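N-alpha-acetyltransferase 35, NatC auxiliary subunit (Saccharomyces cerevisiae, PDB 6YGA) serves as the auxiliary subunit of the NatC N-terminal acetyltransferase, which acetylates the N-terminal methionine of the L-A virus Gag protein. Local coordinates at residues I170-E175 with T406-Q411; N105-L110 with L332-V337. All blocks are in the same frame, centred on the assembly; numbering follows the deposited sequence.

Contact 1. Residues I170-E175 with T406-Q411; sequences IVFEEE and TCRYRQ. With EDO (1,2-ethanediol), chain X; EDO (1,2-ethanediol), chain Z; EDO (1,2-ethanediol), chain C.
Arg408 reaches off its helix and lays its guanidinium flat over the ring of Phe172, while the carboxylate of Glu175 meets the same group at its edge. The two planes of the stack are 12° apart and their centres 3.8 Å, and Arg408 CZ sits over the ring face, so this is a true cation-pi pair. The aliphatic part of the arginine shares the same face: Arg408 CD makes a CH-pi contact beside the charged group, coming within 3.6 Å of Phe172 CE1. A bend at chi2 (-73°) turns the arginine chain so that methylene and guanidinium can lie on the ring together.

Glu175 comes in with its chain extended, CG anti to the backbone N, and is gripped side-on by NE and NH2. Its OE1 accepts from both, Arg408 NE at 2.8 Å and Arg408 NH2 at 2.9 Å, whereas Glu175 OE2 takes a straighter bond from Arg408 NE at 3.1 Å. The result is a side-on salt bridge in which the carboxylate is turned 43° from the guanidinium plane. Stack and salt bridge together fix the rotation of the guanidinium.

Two ethanediol molecules, probably from the crystallisation liquor, lie against the pair. One takes a hydrogen bond from Arg408 NH1 to its O1 (chain X, 3.0 Å); the other (chain Z) places its O1 over the opposite face of Phe172, 3.7 Å above the ring plane.

Phe142 of N-alpha-acetyltransferase 30 packs on Glu175, putting this surface contact beside the catalytic subunit. Within the chain, the loop between helices 142-167 and 193-209 here meets the first turns of helix 406-429, with Val171 resting on helix 337-347 and Thr406 on helix 433-456.

Contact 2. Residues N105-L110 with L332-V337; sequences NDYQTL and LEQRHV
His336 and Asn105 make the direct, close part of this contact. The imidazole has its CG anti to the backbone N (chi1 -165°) and presents its edge to the asparagine, whose amide plane stands 69° from the ring. His336 NE2 donates to Asn105 OD1 at 3.0 Å, a weak bond. The ring is held from its other nitrogen too, because ND1 accepts from the backbone N of Ile338, and the amide ND2 of Asn105 goes to the carbonyl of Gly299. Leu104 and Leu303 pack against the buried imidazole.

The other half is looser and mediated by water. Tyr107 and Gln334 approach from opposite directions, and Tyr107 OH lies 3.1 Å from Gln334 NE2 with the ring and amide planes 78° apart. One water joins the two sides: it accepts from Gln334 NE2 at 3.0 Å, donates to Arg335 O at 2.9 Å and also lies beside Tyr107 OH. Phe142 of N-alpha-acetyltransferase 30 meets the Tyr107 ring edge-to-face and also packs on Gln334, so the catalytic subunit borders this side.

The loop that follows helix 85-104 thus joins the one from which helix 337-347 begins. The histidine is a helix N-cap, its ring capping a backbone N of the first turn while the far edge reaches the neighbouring loop.

Overall arrangement
The centres of contacts 1 and 2 lie about 11 Å apart, both within 10 Å of the centre of the chain. Their segments alternate in sequence: 105-110, 170-175, 332-337, then 406-411. Each contact pairs a loop of the Mak10 family region with a segment of the TPR-like region, over more than 220 residues. They also touch directly, through a probable hydrogen bond from Thr406 N to Gln334 OE1 and packing of Glu175 O on Tyr107. Helix 337-347 is shared: it begins at the end of 332-337, and its Arg340 and Ile341 touch Val171 of the 170-175 loop. One side chain of N-alpha-acetyltransferase 30, Phe142, reaches both contacts, placing the joint between the two regions at the subunit interface.

Contact 1. Residues I170-E175 with T406-Q411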
loop_
_atom_site.group_PDB
_atom_site.type_symbol
_atom_site.label_atom_id
_atom_site.label_comp_id
_atom_site.label_asym_id
_atom_site.label_seq_id
_atom_site.Cartn_x
_atom_site.Cartn_y
_atom_site.Cartn_z
ATOM N N ILE B 170 -5.301 -6.017 10.647
ATOM C CA ILE B 170 -3.855 -5.826 10.716
ATOM C C ILE B 170 -3.362 -5.024 9.517
ATOM O O ILE B 170 -2.685 -4.001 9.670
ATOM C CB ILE B 170 -3.139 -7.184 10.819
ATOM C CG1 ILE B 170 -3.486 -7.877 12.141
ATOM C CG2 ILE B 170 -1.640 -7.004 10.664
ATOM C CD1 ILE B 170 -3.254 -7.021 13.371
ATOM N N VAL B 171 -3.693 -5.474 8.308
ATOM C CA VAL B 171 -3.283 -4.781 7.090
ATOM C C VAL B 171 -4.492 -4.116 6.443
ATOM O O VAL B 171 -5.608 -4.174 6.973
ATOM C CB VAL B 171 -2.589 -5.740 6.107
ATOM C CG1 VAL B 171 -1.347 -6.348 6.746
ATOM C CG2 VAL B 171 -3.551 -6.822 5.654
ATOM N N PHE B 172 -4.280 -3.495 5.286
ATOM C CA PHE B 172 -5.292 -2.675 4.633
ATOM C C PHE B 172 -5.977 -3.463 3.524
ATOM O O PHE B 172 -5.309 -4.057 2.671
ATOM C CB PHE B 172 -4.664 -1.396 4.077
ATOM C CG PHE B 172 -4.111 -0.486 5.141
ATOM C CD1 PHE B 172 -2.845 -0.692 5.664
ATOM C CD2 PHE B 172 -4.867 0.569 5.627
ATOM C CE1 PHE B 172 -2.340 0.144 6.650
ATOM C CE2 PHE B 172 -4.368 1.408 6.609
ATOM C CZ PHE B 172 -3.103 1.195 7.121
ATOM N N GLU B 173 -7.308 -3.464 3.543
ATOM C CA GLU B 173 -8.082 -4.214 2.566
ATOM C C GLU B 173 -7.952 -3.596 1.179
ATOM O O GLU B 173 -7.802 -2.381 1.025
ATOM C CB GLU B 173 -9.552 -4.259 2.980
ATOM C CG GLU B 173 -10.207 -2.887 3.066
ATOM C CD GLU B 173 -11.627 -2.939 3.595
ATOM O OE1 GLU B 173 -11.829 -3.454 4.715
ATOM O OE2 GLU B 173 -12.543 -2.468 2.887
ATOM N N GLU B 174 -8.016 -4.455 0.159
ATOM C CA GLU B 174 -7.938 -4.043 -1.245
ATOM C C GLU B 174 -6.678 -3.226 -1.531
ATOM O O GLU B 174 -6.683 -2.317 -2.362
ATOM C CB GLU B 174 -9.192 -3.273 -1.669
ATOM C CG GLU B 174 -9.469 -3.310 -3.166
ATOM C CD GLU B 174 -10.717 -2.541 -3.538
ATOM O OE1 GLU B 174 -11.827 -3.080 -3.344
ATOM O OE2 GLU B 174 -10.588 -1.391 -4.005
ATOM N N GLU B 175 -5.592 -3.540 -0.833
ATOM C CA GLU B 175 -4.295 -2.936 -1.103
ATOM C C GLU B 175 -3.236 -4.011 -0.914
ATOM O O GLU B 175 -2.496 -4.342 -1.846
ATOM C CB GLU B 175 -4.046 -1.731 -0.187
ATOM C CG GLU B 175 -2.685 -1.062 -0.369
ATOM C CD GLU B 175 -2.436 0.059 0.632
ATOM O OE1 GLU B 175 -3.351 0.371 1.421
ATOM O OE2 GLU B 175 -1.322 0.625 0.630
ATOM N N THR B 406 5.525 -1.461 1.991
ATOM C CA THR B 406 6.626 -0.503 1.947
ATOM C C THR B 406 6.152 0.946 1.888
ATOM O O THR B 406 6.906 1.844 2.280
ATOM C CB THR B 406 7.545 -0.813 0.759
ATOM O OG1 THR B 406 8.739 -0.027 0.861
ATOM C CG2 THR B 406 6.851 -0.503 -0.560
ATOM N N CYS B 407 4.928 1.197 1.425
ATOM C CA CYS B 407 4.372 2.544 1.432
ATOM C C CYS B 407 3.670 2.865 2.749
ATOM O O CYS B 407 3.894 3.932 3.328
ATOM C CB CYS B 407 3.402 2.721 0.263
ATOM S SG CYS B 407 4.191 2.704 -1.355
ATOM N N ARG B 408 2.818 1.954 3.230
ATOM C CA ARG B 408 2.127 2.185 4.494
ATOM C C ARG B 408 3.103 2.248 5.660
ATOM O O ARG B 408 2.815 2.894 6.674
ATOM C CB ARG B 408 1.090 1.090 4.740
ATOM C CG ARG B 408 -0.076 1.101 3.771
ATOM C CD ARG B 408 -1.013 2.261 4.046
ATOM N NE ARG B 408 -2.191 2.227 3.185
ATOM C CZ ARG B 408 -3.286 2.951 3.393
ATOM N NH1 ARG B 408 -3.354 3.763 4.439
ATOM N NH2 ARG B 408 -4.314 2.859 2.561
ATOM N N TYR B 409 4.251 1.578 5.541
ATOM C CA TYR B 409 5.254 1.627 6.598
ATOM C C TYR B 409 5.668 3.065 6.887
ATOM O O TYR B 409 5.693 3.495 8.044
ATOM C CB TYR B 409 6.459 0.770 6.203
ATOM C CG TYR B 409 7.628 0.822 7.162
ATOM C CD1 TYR B 409 7.525 0.305 8.451
ATOM C CD2 TYR B 409 8.842 1.369 6.770
ATOM C CE1 TYR B 409 8.602 0.346 9.324
ATOM C CE2 TYR B 409 9.920 1.412 7.630
ATOM C CZ TYR B 409 9.797 0.901 8.903
ATOM O OH TYR B 409 10.881 0.950 9.753
ATOM N N ARG B 410 5.973 3.831 5.837
ATOM C CA ARG B 410 6.346 5.226 6.046
ATOM C C ARG B 410 5.153 6.050 6.512
ATOM O O ARG B 410 5.305 6.959 7.337
ATOM C CB ARG B 410 6.941 5.817 4.770
ATOM C CG ARG B 410 7.349 7.273 4.914
ATOM C CD ARG B 410 8.064 7.788 3.682
ATOM N NE ARG B 410 8.664 9.096 3.925
ATOM C CZ ARG B 410 8.052 10.252 3.694
ATOM N NH1 ARG B 410 6.815 10.267 3.210
ATOM N NH2 ARG B 410 8.677 11.391 3.949
ATOM N N GLN B 411 3.956 5.741 6.006
ATOM C CA GLN B 411 2.774 6.506 6.391
ATOM C C GLN B 411 2.418 6.298 7.856
ATOM O O GLN B 411 1.831 7.188 8.480
ATOM C CB GLN B 411 1.596 6.134 5.491
ATOM C CG GLN B 411 1.814 6.515 4.037
ATOM C CD GLN B 411 0.875 5.804 3.083
ATOM O OE1 GLN B 411 -0.255 5.460 3.436
ATOM N NE2 GLN B 411 1.344 5.577 1.862
HETATM C C1 EDO X . -1.407 4.373 7.815
HETATM O O1 EDO X . -1.927 5.091 6.689
HETATM C C2 EDO X . -0.296 3.438 7.352
HETATM O O2 EDO X . 0.217 2.688 8.460
HETATM C C1 EDO Z . -6.235 -0.801 9.377
HETATM O O1 EDO Z . -5.138 -1.603 8.927
HETATM C C2 EDO Z . -7.456 -1.074 8.507
HETATM O O2 EDO Z . -7.842 -2.447 8.643
HETATM C C1 EDO C . 6.689 14.883 3.803
HETATM O O1 EDO C . 7.965 14.570 3.237
HETATM C C2 EDO C . 5.786 13.653 3.771
HETATM O O2 EDO C . 5.512 13.283 2.415
#

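Contact 2. Residues N105-L110 with L332-V337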
loop_
_atom_site.group_PDB
_atom_site.type_symbol
_atom_site.label_atom_id
_atom_site.label_comp_id
_atom_site.label_asym_id
_atom_site.label_seq_id
_atom_site.Cartn_x
_atom_site.Cartn_y
_atom_site.Cartn_z
ATOM N N ASN B 105 0.010 -13.793 -3.752
ATOM C CA ASN B 105 1.358 -13.338 -4.081
ATOM C C ASN B 105 1.340 -12.164 -5.053
ATOM O O ASN B 105 2.100 -11.204 -4.881
ATOM C CB ASN B 105 2.180 -14.490 -4.666
ATOM C CG ASN B 105 2.451 -15.592 -3.660
ATOM O OD1 ASN B 105 1.527 -16.247 -3.177
ATOM N ND2 ASN B 105 3.723 -15.813 -3.350
ATOM N N ASP B 106 0.488 -12.216 -6.076
ATOM C CA ASP B 106 0.473 -11.207 -7.125
ATOM C C ASP B 106 -0.645 -10.181 -6.951
ATOM O O ASP B 106 -0.851 -9.353 -7.844
ATOM C CB ASP B 106 0.368 -11.877 -8.496
ATOM C CG ASP B 106 1.514 -12.839 -8.768
ATOM O OD1 ASP B 106 2.569 -12.716 -8.108
ATOM O OD2 ASP B 106 1.362 -13.712 -9.648
ATOM N N TYR B 107 -1.374 -10.228 -5.833
ATOM C CA TYR B 107 -2.345 -9.191 -5.467
ATOM C C TYR B 107 -3.494 -9.094 -6.472
ATOM O O TYR B 107 -4.001 -8.005 -6.754
ATOM C CB TYR B 107 -1.665 -7.827 -5.307
ATOM C CG TYR B 107 -0.459 -7.819 -4.395
ATOM C CD1 TYR B 107 -0.602 -7.651 -3.025
ATOM C CD2 TYR B 107 0.827 -7.957 -4.908
ATOM C CE1 TYR B 107 0.498 -7.636 -2.186
ATOM C CE2 TYR B 107 1.934 -7.943 -4.077
ATOM C CZ TYR B 107 1.764 -7.782 -2.717
ATOM O OH TYR B 107 2.861 -7.768 -1.887
ATOM N N GLN B 108 -3.918 -10.229 -7.018
ATOM C CA GLN B 108 -5.065 -10.212 -7.912
ATOM C C GLN B 108 -6.353 -10.362 -7.112
ATOM O O GLN B 108 -6.352 -10.806 -5.961
ATOM C CB GLN B 108 -4.963 -11.312 -8.969
ATOM C CG GLN B 108 -3.806 -11.122 -9.932
ATOM C CD GLN B 108 -3.693 -9.696 -10.438
ATOM O OE1 GLN B 108 -4.552 -9.214 -11.178
ATOM N NE2 GLN B 108 -2.626 -9.012 -10.038
ATOM N N THR B 109 -7.461 -9.977 -7.740
ATOM C CA THR B 109 -8.747 -9.993 -7.061
ATOM C C THR B 109 -9.238 -11.418 -6.852
ATOM O O THR B 109 -8.946 -12.328 -7.634
ATOM C CB THR B 109 -9.790 -9.205 -7.852
ATOM O OG1 THR B 109 -9.866 -9.720 -9.188
ATOM C CG2 THR B 109 -9.428 -7.731 -7.903
ATOM N N LEU B 110 -9.992 -11.602 -5.773
ATOM C CA LEU B 110 -10.594 -12.903 -5.503
ATOM C C LEU B 110 -11.598 -13.332 -6.569
ATOM O O LEU B 110 -11.602 -14.525 -6.920
ATOM C CB LEU B 110 -11.231 -12.881 -4.106
ATOM C CG LEU B 110 -11.790 -14.184 -3.536
ATOM C CD1 LEU B 110 -10.717 -15.258 -3.476
ATOM C CD2 LEU B 110 -12.381 -13.941 -2.156
ATOM N N LEU B 332 14.367 -5.896 4.276
ATOM C CA LEU B 332 15.134 -6.047 3.046
ATOM C C LEU B 332 14.217 -6.188 1.837
ATOM O O LEU B 332 14.501 -5.637 0.767
ATOM C CB LEU B 332 16.074 -7.239 3.174
ATOM C CG LEU B 332 17.123 -7.028 4.266
ATOM C CD1 LEU B 332 17.949 -8.275 4.446
ATOM C CD2 LEU B 332 18.010 -5.844 3.921
ATOM N N GLU B 333 13.116 -6.919 1.986
ATOM C CA GLU B 333 12.094 -6.981 0.953
ATOM C C GLU B 333 10.752 -7.254 1.613
ATOM O O GLU B 333 10.682 -7.780 2.729
ATOM C CB GLU B 333 12.410 -8.046 -0.108
ATOM C CG GLU B 333 12.385 -9.474 0.403
ATOM C CD GLU B 333 12.722 -10.486 -0.677
ATOM O OE1 GLU B 333 13.187 -10.073 -1.761
ATOM O OE2 GLU B 333 12.522 -11.696 -0.441
ATOM N N GLN B 334 9.685 -6.884 0.912
ATOM C CA GLN B 334 8.344 -6.991 1.470
ATOM C C GLN B 334 7.938 -8.453 1.612
ATOM O O GLN B 334 7.971 -9.214 0.642
ATOM C CB GLN B 334 7.349 -6.240 0.586
ATOM C CG GLN B 334 5.927 -6.220 1.122
ATOM C CD GLN B 334 5.048 -5.218 0.399
ATOM O OE1 GLN B 334 5.461 -4.087 0.138
ATOM N NE2 GLN B 334 3.831 -5.630 0.068
ATOM N N ARG B 335 7.555 -8.842 2.825
ATOM C CA ARG B 335 7.165 -10.218 3.096
ATOM C C ARG B 335 5.782 -10.514 2.523
ATOM O O ARG B 335 4.991 -9.613 2.228
ATOM C CB ARG B 335 7.164 -10.494 4.601
ATOM C CG ARG B 335 8.537 -10.472 5.254
ATOM C CD ARG B 335 9.370 -11.678 4.847
ATOM N NE ARG B 335 10.659 -11.706 5.535
ATOM C CZ ARG B 335 11.551 -12.684 5.413
ATOM N NH1 ARG B 335 11.298 -13.722 4.625
ATOM N NH2 ARG B 335 12.697 -12.624 6.076
ATOM N N HIS B 336 5.496 -11.808 2.372
ATOM C CA HIS B 336 4.186 -12.247 1.918
ATOM C C HIS B 336 3.101 -11.698 2.839
ATOM O O HIS B 336 3.301 -11.553 4.050
ATOM C CB HIS B 336 4.144 -13.777 1.876
ATOM C CG HIS B 336 2.987 -14.336 1.110
ATOM N ND1 HIS B 336 1.721 -14.440 1.644
ATOM C CD2 HIS B 336 2.907 -14.834 -0.148
ATOM C CE1 HIS B 336 0.909 -14.972 0.747
ATOM N NE2 HIS B 336 1.604 -15.220 -0.348
ATOM N N VAL B 337 1.945 -11.372 2.255
ATOM C CA VAL B 337 0.896 -10.692 3.012
ATOM C C VAL B 337 0.374 -11.577 4.140
ATOM O O VAL B 337 0.048 -11.085 5.227
ATOM C CB VAL B 337 -0.233 -10.228 2.068
ATOM C CG1 VAL B 337 -0.857 -11.409 1.333
ATOM C CG2 VAL B 337 -1.293 -9.441 2.833
HETATM O O HOH W 1 2.943 -8.491 0.497
#